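Local atomic coordinates of nematode fatty acid retinoid binding protein (Necator americanus, PDB entry 4XCP), a protein that probably binds fatty acids and retinol, is secreted and largely helical, and holds bound palmitic acid. Residues Glu131-Tyr136 with Lys162-Ala167; Ala23-Leu28 with Ala127-Val132. All coordinates share one frame; numbering follows the deposited sequence.

Contact 1. Residues Glu131-Tyr136 with Lys162-Ala167; sequences EVLKLY and KAAKFA
Leu133 meets the pair Ala163 and Ala164 end-on, with its isobutyl group pointed at the flank of helix 162-167. Its CG stands anti to the backbone N (chi1 175°), which carries the side chain off helix 122-138 toward the other helix. With chi2 at 63° the two methyls part company: CD1 turns aside, while CD2 runs on anti to CA and becomes the far end of the residue. CD2 therefore does the closest touching. It lies against the side of Ala164, 3.8 Å from CB and 3.8 Å from CA, so it meets the root of that residue as well as its methyl. The Ala164 CA-CB bond points past Leu133 rather than at it. Ala163 does aim its methyl at the leucine, but the fit is looser, with CB 4.5 Å from Leu133 CD2. Leu133 thus rests against two successive alanines of one helical turn, and their small side chains let the backbones come near: Leu133 CA and Ala163 CA are 6.8 Å apart. This is apolar helix-helix packing within the helical fold of the fatty-acid and retinol-binding protein family. It joins the long helix 122-138 to the short helix 162-167 near the C-terminus, and the side chain of Ala163 is about 14 Å from a bound palmitic acid. No hydrogen bond crosses between the two segments, and the adhesion is by van der Waals contact. Phe158 of helix 152-159 touches both Leu133 and Ala163. One turn further on, Tyr136 stacks its ring with Phe158 and hydrogen-bonds through OH to Glu159 OE2, while Glu169 touches both Leu133 and Ala164.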
ATOM      1  N   GLU A 131       2.652 -10.772  -8.769  1.00 18.77           N
ATOM      2  CA  GLU A 131       3.671 -11.196  -7.808  1.00 18.36           C
ATOM      3  C   GLU A 131       3.123 -11.333  -6.381  1.00 21.72           C
ATOM      4  O   GLU A 131       3.428 -12.314  -5.718  1.00 21.57           O
ATOM      5  CB  GLU A 131       4.895 -10.263  -7.816  1.00 19.40           C
ATOM      6  CG  GLU A 131       6.079 -10.788  -6.995  1.00 21.57           C
ATOM      7  CD  GLU A 131       6.500 -12.239  -7.190  1.00 28.04           C
ATOM      8  OE1 GLU A 131       6.227 -12.824  -8.265  1.00 22.92           O
ATOM      9  OE2 GLU A 131       7.093 -12.801  -6.241  1.00 25.93           O
ATOM     10  N   VAL A 132       2.365 -10.333  -5.901  1.00 18.00           N
ATOM     11  CA  VAL A 132       1.764 -10.335  -4.563  1.00 17.01           C
ATOM     12  C   VAL A 132       0.816 -11.564  -4.440  1.00 20.86           C
ATOM     13  O   VAL A 132       0.887 -12.299  -3.456  1.00 19.56           O
ATOM     14  CB  VAL A 132       1.064  -8.970  -4.262  1.00 19.50           C
ATOM     15  CG1 VAL A 132       0.175  -9.057  -3.024  1.00 19.35           C
ATOM     16  CG2 VAL A 132       2.100  -7.849  -4.098  1.00 18.29           C
ATOM     17  N   LEU A 133      -0.030 -11.794  -5.457  1.00 18.55           N
ATOM     18  CA  LEU A 133      -0.918 -12.949  -5.478  1.00 20.04           C
ATOM     19  C   LEU A 133      -0.122 -14.261  -5.429  1.00 25.08           C
ATOM     20  O   LEU A 133      -0.449 -15.127  -4.629  1.00 25.13           O
ATOM     21  CB  LEU A 133      -1.889 -12.913  -6.675  1.00 20.86           C
ATOM     22  CG  LEU A 133      -2.799 -14.148  -6.861  1.00 28.04           C
ATOM     23  CD1 LEU A 133      -3.754 -14.343  -5.672  1.00 28.99           C
ATOM     24  CD2 LEU A 133      -3.554 -14.074  -8.172  1.00 31.09           C
ATOM     25  N   LYS A 134       0.937 -14.374  -6.234  1.00 22.61           N
ATOM     26  CA  LYS A 134       1.827 -15.540  -6.290  1.00 22.86           C
ATOM     27  C   LYS A 134       2.431 -15.825  -4.885  1.00 25.81           C
ATOM     28  O   LYS A 134       2.433 -16.974  -4.441  1.00 26.70           O
ATOM     29  CB  LYS A 134       2.943 -15.285  -7.329  1.00 25.05           C
ATOM     30  CG  LYS A 134       3.892 -16.466  -7.537  1.00 33.84           C
ATOM     31  CD  LYS A 134       4.870 -16.234  -8.679  1.00 38.52           C
ATOM     32  CE  LYS A 134       5.783 -17.428  -8.839  1.00 49.52           C
ATOM     33  NZ  LYS A 134       7.053 -17.073  -9.523  1.00 56.83           N
ATOM     34  N   LEU A 135       2.927 -14.779  -4.199  1.00 19.33           N
ATOM     35  CA  LEU A 135       3.469 -14.913  -2.851  1.00 18.17           C
ATOM     36  C   LEU A 135       2.370 -15.345  -1.857  1.00 20.77           C
ATOM     37  O   LEU A 135       2.632 -16.129  -0.949  1.00 21.17           O
ATOM     38  CB  LEU A 135       4.118 -13.602  -2.402  1.00 17.23           C
ATOM     39  CG  LEU A 135       5.355 -13.179  -3.187  1.00 22.32           C
ATOM     40  CD1 LEU A 135       5.742 -11.775  -2.853  1.00 21.54           C
ATOM     41  CD2 LEU A 135       6.511 -14.146  -2.978  1.00 25.63           C
ATOM     42  N   TYR A 136       1.144 -14.840  -2.045  1.00 16.75           N
ATOM     43  CA  TYR A 136       0.009 -15.207  -1.218  1.00 17.22           C
ATOM     44  C   TYR A 136      -0.270 -16.699  -1.417  1.00 23.32           C
ATOM     45  O   TYR A 136      -0.372 -17.432  -0.437  1.00 22.81           O
ATOM     46  CB  TYR A 136      -1.224 -14.347  -1.552  1.00 17.48           C
ATOM     47  CG  TYR A 136      -2.467 -14.812  -0.830  1.00 19.56           C
ATOM     48  CD1 TYR A 136      -2.713 -14.434   0.489  1.00 21.30           C
ATOM     49  CD2 TYR A 136      -3.362 -15.696  -1.436  1.00 20.33           C
ATOM     50  CE1 TYR A 136      -3.833 -14.892   1.175  1.00 22.32           C
ATOM     51  CE2 TYR A 136      -4.495 -16.150  -0.763  1.00 21.63           C
ATOM     52  CZ  TYR A 136      -4.722 -15.746   0.543  1.00 26.78           C
ATOM     53  OH  TYR A 136      -5.819 -16.203   1.220  1.00 27.90           O
ATOM     54  N   LYS A 162     -10.502 -11.828  -7.502  1.00 28.70           N
ATOM     55  CA  LYS A 162     -10.451 -10.412  -7.885  1.00 28.37           C
ATOM     56  C   LYS A 162      -9.037  -9.975  -8.287  1.00 29.44           C
ATOM     57  O   LYS A 162      -8.876  -9.322  -9.322  1.00 28.62           O
ATOM     58  CB  LYS A 162     -11.022  -9.518  -6.770  1.00 31.36           C
ATOM     59  CG  LYS A 162     -11.466  -8.148  -7.256  1.00 49.73           C
ATOM     60  CD  LYS A 162     -12.128  -7.332  -6.143  1.00 57.00           C
ATOM     61  CE  LYS A 162     -12.547  -5.954  -6.600  1.00 66.90           C
ATOM     62  NZ  LYS A 162     -13.734  -5.986  -7.501  1.00 75.40           N
ATOM     63  N   ALA A 163      -8.013 -10.370  -7.507  1.00 24.98           N
ATOM     64  CA  ALA A 163      -6.617 -10.040  -7.829  1.00 23.81           C
ATOM     65  C   ALA A 163      -6.178 -10.730  -9.137  1.00 27.65           C
ATOM     66  O   ALA A 163      -5.520 -10.093  -9.962  1.00 27.27           O
ATOM     67  CB  ALA A 163      -5.691 -10.440  -6.685  1.00 23.63           C
ATOM     68  N   ALA A 164      -6.568 -12.011  -9.330  1.00 24.91           N
ATOM     69  CA  ALA A 164      -6.231 -12.784 -10.527  1.00 25.08           C
ATOM     70  C   ALA A 164      -6.867 -12.184 -11.776  1.00 29.35           C
ATOM     71  O   ALA A 164      -6.193 -12.081 -12.791  1.00 28.57           O
ATOM     72  CB  ALA A 164      -6.639 -14.241 -10.357  1.00 26.26           C
ATOM     73  N   LYS A 165      -8.140 -11.750 -11.690  1.00 28.56           N
ATOM     74  CA  LYS A 165      -8.877 -11.088 -12.779  1.00 29.69           C
ATOM     75  C   LYS A 165      -8.122  -9.828 -13.229  1.00 33.38           C
ATOM     76  O   LYS A 165      -7.890  -9.661 -14.420  1.00 34.56           O
ATOM     77  CB  LYS A 165     -10.295 -10.700 -12.322  1.00 33.61           C
ATOM     78  CG  LYS A 165     -11.398 -11.612 -12.846  1.00 58.47           C
ATOM     79  CD  LYS A 165     -12.755 -11.311 -12.188  1.00 73.45           C
ATOM     80  CE  LYS A 165     -13.018 -12.149 -10.950  1.00 85.27           C
ATOM     81  NZ  LYS A 165     -14.126 -11.598 -10.122  1.00 92.47           N
ATOM     82  N   PHE A 166      -7.697  -8.973 -12.277  1.00 27.61           N
ATOM     83  CA  PHE A 166      -6.934  -7.767 -12.601  1.00 26.32           C
ATOM     84  C   PHE A 166      -5.579  -8.088 -13.232  1.00 33.34           C
ATOM     85  O   PHE A 166      -5.230  -7.498 -14.252  1.00 33.36           O
ATOM     86  CB  PHE A 166      -6.741  -6.871 -11.361  1.00 26.20           C
ATOM     87  CG  PHE A 166      -5.894  -5.654 -11.655  1.00 26.21           C
ATOM     88  CD1 PHE A 166      -6.435  -4.550 -12.311  1.00 28.50           C
ATOM     89  CD2 PHE A 166      -4.545  -5.623 -11.311  1.00 25.75           C
ATOM     90  CE1 PHE A 166      -5.640  -3.437 -12.613  1.00 27.93           C
ATOM     91  CE2 PHE A 166      -3.755  -4.511 -11.620  1.00 27.14           C
ATOM     92  CZ  PHE A 166      -4.307  -3.432 -12.274  1.00 25.55           C
ATOM     93  N   ALA A 167      -4.802  -8.987 -12.606  1.00 32.57           N
ATOM     94  CA  ALA A 167      -3.464  -9.368 -13.058  1.00 33.87           C
ATOM     95  C   ALA A 167      -3.467  -9.991 -14.468  1.00 43.59           C
ATOM     96  O   ALA A 167      -2.449  -9.960 -15.157  1.00 43.41           O
ATOM     97  CB  ALA A 167      -2.832 -10.317 -12.050  1.00 34.21           C
TER

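Contact 2. Residues Ala23-Leu28 with Ala127-Val132; sequences ADYRDL and ASVKEV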
ATOM      1  N   ALA A  23      -9.169   2.468 -11.964  1.00 19.14           N
ATOM      2  CA  ALA A  23     -10.273   2.179 -11.032  1.00 19.11           C
ATOM      3  C   ALA A  23     -10.249   0.709 -10.541  1.00 24.51           C
ATOM      4  O   ALA A  23     -10.481   0.462  -9.360  1.00 24.40           O
ATOM      5  CB  ALA A  23     -11.617   2.489 -11.699  1.00 20.56           C
ATOM      6  N   ASP A  24      -9.914  -0.243 -11.427  1.00 21.98           N
ATOM      7  CA  ASP A  24      -9.867  -1.662 -11.074  1.00 23.19           C
ATOM      8  C   ASP A  24      -8.656  -1.997 -10.173  1.00 25.01           C
ATOM      9  O   ASP A  24      -8.702  -3.001  -9.465  1.00 25.46           O
ATOM     10  CB  ASP A  24      -9.978  -2.592 -12.313  1.00 26.99           C
ATOM     11  CG  ASP A  24      -8.995  -2.350 -13.453  1.00 44.74           C
ATOM     12  OD1 ASP A  24      -8.334  -1.284 -13.456  1.00 45.29           O
ATOM     13  OD2 ASP A  24      -8.926  -3.205 -14.373  1.00 52.26           O
ATOM     14  N   TYR A  25      -7.616  -1.138 -10.145  1.00 20.02           N
ATOM     15  CA  TYR A  25      -6.499  -1.328  -9.210  1.00 18.70           C
ATOM     16  C   TYR A  25      -6.923  -0.706  -7.869  1.00 21.28           C
ATOM     17  O   TYR A  25      -6.640  -1.278  -6.828  1.00 20.55           O
ATOM     18  CB  TYR A  25      -5.182  -0.719  -9.722  1.00 18.95           C
ATOM     19  CG  TYR A  25      -4.029  -0.868  -8.741  1.00 19.25           C
ATOM     20  CD1 TYR A  25      -3.275  -2.038  -8.687  1.00 20.60           C
ATOM     21  CD2 TYR A  25      -3.703   0.160  -7.860  1.00 19.78           C
ATOM     22  CE1 TYR A  25      -2.219  -2.178  -7.785  1.00 20.90           C
ATOM     23  CE2 TYR A  25      -2.653   0.033  -6.954  1.00 20.86           C
ATOM     24  CZ  TYR A  25      -1.902  -1.132  -6.931  1.00 26.93           C
ATOM     25  OH  TYR A  25      -0.870  -1.240  -6.039  1.00 26.54           O
ATOM     26  N   ARG A  26      -7.591   0.469  -7.897  1.00 18.53           N
ATOM     27  CA  ARG A  26      -8.123   1.130  -6.695  1.00 17.98           C
ATOM     28  C   ARG A  26      -9.140   0.197  -5.984  1.00 20.39           C
ATOM     29  O   ARG A  26      -9.157   0.142  -4.759  1.00 19.70           O
ATOM     30  CB  ARG A  26      -8.753   2.496  -7.053  1.00 18.23           C
ATOM     31  CG  ARG A  26      -7.726   3.644  -7.119  1.00 23.03           C
ATOM     32  CD  ARG A  26      -7.992   4.636  -8.247  1.00 27.23           C
ATOM     33  NE  ARG A  26      -9.358   5.061  -8.175  1.00 29.95           N
ATOM     34  CZ  ARG A  26     -10.139   5.409  -9.185  1.00 35.22           C
ATOM     35  NH1 ARG A  26      -9.644   5.532 -10.412  1.00 19.78           N
ATOM     36  NH2 ARG A  26     -11.394   5.715  -8.966  1.00 17.79           N
ATOM     37  N   ASP A  27      -9.914  -0.594  -6.749  1.00 18.21           N
ATOM     38  CA  ASP A  27     -10.863  -1.582  -6.191  1.00 20.15           C
ATOM     39  C   ASP A  27     -10.175  -2.708  -5.389  1.00 25.87           C
ATOM     40  O   ASP A  27     -10.827  -3.336  -4.554  1.00 25.90           O
ATOM     41  CB  ASP A  27     -11.716  -2.215  -7.298  1.00 22.75           C
ATOM     42  CG  ASP A  27     -12.762  -1.285  -7.885  1.00 33.82           C
ATOM     43  OD1 ASP A  27     -13.123  -0.308  -7.214  1.00 33.64           O
ATOM     44  OD2 ASP A  27     -13.231  -1.553  -9.013  1.00 43.94           O
ATOM     45  N   LEU A  28      -8.862  -2.941  -5.628  1.00 21.79           N
ATOM     46  CA  LEU A  28      -8.069  -3.969  -4.936  1.00 21.54           C
ATOM     47  C   LEU A  28      -7.512  -3.425  -3.641  1.00 25.71           C
ATOM     48  O   LEU A  28      -6.986  -4.190  -2.829  1.00 26.00           O
ATOM     49  CB  LEU A  28      -6.882  -4.420  -5.818  1.00 21.62           C
ATOM     50  CG  LEU A  28      -7.171  -5.017  -7.204  1.00 27.14           C
ATOM     51  CD1 LEU A  28      -5.864  -5.401  -7.894  1.00 27.71           C
ATOM     52  CD2 LEU A  28      -8.101  -6.244  -7.119  1.00 28.88           C
ATOM     53  N   ALA A 127       1.571  -6.570 -13.167  1.00 23.43           N
ATOM     54  CA  ALA A 127       2.776  -7.328 -12.819  1.00 24.09           C
ATOM     55  C   ALA A 127       3.008  -7.307 -11.303  1.00 24.76           C
ATOM     56  O   ALA A 127       3.310  -8.365 -10.752  1.00 22.28           O
ATOM     57  CB  ALA A 127       3.989  -6.778 -13.554  1.00 25.20           C
ATOM     58  N   SER A 128       2.786  -6.145 -10.620  1.00 20.21           N
ATOM     59  CA  SER A 128       2.955  -6.092  -9.157  1.00 19.96           C
ATOM     60  C   SER A 128       1.916  -6.944  -8.414  1.00 21.99           C
ATOM     61  O   SER A 128       2.277  -7.634  -7.470  1.00 20.76           O
ATOM     62  CB  SER A 128       2.969  -4.659  -8.620  1.00 23.21           C
ATOM     63  OG  SER A 128       1.724  -4.003  -8.779  1.00 35.11           O
ATOM     64  N   VAL A 129       0.651  -6.927  -8.867  1.00 18.20           N
ATOM     65  CA  VAL A 129      -0.438  -7.709  -8.256  1.00 18.93           C
ATOM     66  C   VAL A 129      -0.200  -9.204  -8.468  1.00 24.30           C
ATOM     67  O   VAL A 129      -0.422 -10.008  -7.555  1.00 23.88           O
ATOM     68  CB  VAL A 129      -1.837  -7.244  -8.758  1.00 21.92           C
ATOM     69  CG1 VAL A 129      -2.959  -8.157  -8.253  1.00 22.06           C
ATOM     70  CG2 VAL A 129      -2.101  -5.794  -8.349  1.00 20.43           C
ATOM     71  N   LYS A 130       0.237  -9.569  -9.684  1.00 20.80           N
ATOM     72  CA  LYS A 130       0.551 -10.946 -10.056  1.00 20.76           C
ATOM     73  C   LYS A 130       1.586 -11.537  -9.090  1.00 22.48           C
ATOM     74  O   LYS A 130       1.371 -12.642  -8.588  1.00 22.71           O
ATOM     75  CB  LYS A 130       1.030 -11.016 -11.527  1.00 23.91           C
ATOM     76  CG  LYS A 130       1.030 -12.428 -12.112  1.00 44.04           C
ATOM     77  CD  LYS A 130       1.484 -12.411 -13.570  1.00 59.29           C
ATOM     78  CE  LYS A 130       1.694 -13.791 -14.153  1.00 76.57           C
ATOM     79  NZ  LYS A 130       0.418 -14.542 -14.324  1.00 86.05           N
ATOM     80  N   GLU A 131       2.652 -10.772  -8.769  1.00 18.77           N
ATOM     81  CA  GLU A 131       3.671 -11.196  -7.808  1.00 18.36           C
ATOM     82  C   GLU A 131       3.123 -11.333  -6.381  1.00 21.72           C
ATOM     83  O   GLU A 131       3.428 -12.314  -5.718  1.00 21.57           O
ATOM     84  CB  GLU A 131       4.895 -10.263  -7.816  1.00 19.40           C
ATOM     85  CG  GLU A 131       6.079 -10.788  -6.995  1.00 21.57           C
ATOM     86  CD  GLU A 131       6.500 -12.239  -7.190  1.00 28.04           C
ATOM     87  OE1 GLU A 131       6.227 -12.824  -8.265  1.00 22.92           O
ATOM     88  OE2 GLU A 131       7.093 -12.801  -6.241  1.00 25.93           O
ATOM     89  N   VAL A 132       2.365 -10.333  -5.901  1.00 18.00           N
ATOM     90  CA  VAL A 132       1.764 -10.335  -4.563  1.00 17.01           C
ATOM     91  C   VAL A 132       0.816 -11.564  -4.440  1.00 20.86           C
ATOM     92  O   VAL A 132       0.887 -12.299  -3.456  1.00 19.56           O
ATOM     93  CB  VAL A 132       1.064  -8.970  -4.262  1.00 19.50           C
ATOM     94  CG1 VAL A 132       0.175  -9.057  -3.024  1.00 19.35           C
ATOM     95  CG2 VAL A 132       2.100  -7.849  -4.098  1.00 18.29           C
TER
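With CG anti to the backbone N (chi1 178°), Tyr25 brings a ring edge to Val129, and Leu28, its CG anti to the carbonyl carbon (chi1 -59°) and its CD1 anti to CA (chi2 -180°), brings a methyl to the same valine branch. Helix 23-26 and the residues just after it, which carry Leu28, thereby pack on helix 122-138. The leucine chain is extended beyond CB, which places CD1 at its far end, and it meets the valine tip to tip, CD1 lying 3.8 Å from Val129 CG2. The tyrosine instead passes alongside, its side chain and the valine's running in opposite directions. Val129 CG2 sits at the ring edge, near the ring plane, 3.7 Å from Tyr25 CE1 and 3.9 Å from Tyr25 CD1. Val129 CG1 also approaches Leu28, at 4.0 Å from its CD1. Ser128 comes obliquely to the ring, 4.5 Å from Tyr25 CE1 to Ser128 OG, and that hydroxyl is hydrogen-bonded to Leu125 O of its own helix. Tyr25 also touches a bound palmitic acid, and nearby Asp24 OD2 forms a salt bridge with Lys122 NZ. Around the junction, Phe166 of helix 162-167 touches Leu28 and Val129, Val157 of helix 152-159 touches Leu28, and Ile106 and Ile110 of helix 94-115 pack on Ser128.

Contacts 1 and 2 lie side by side, their centres 7 Å apart, and share helix 122-138, on which Glu131 and Val132 belong to both ranges. Along the chain, segment 23-28 comes first, then 127-132, 131-136 and finally 162-167, so this helix meets a partner from each end of the modelled chain. Those partners also touch one another, Phe166 CD2 lying 3.7 Å from Leu28 CD1. Helix 162-167 reaches the shared helix again at contact 2, where Ala163 O is 3.6 Å from Val129 CG1. The result is one continuous patch joining the N- and C-terminal parts of the helical fold, with palmitic acid touching it at contact 2 and lying well away from contact 1.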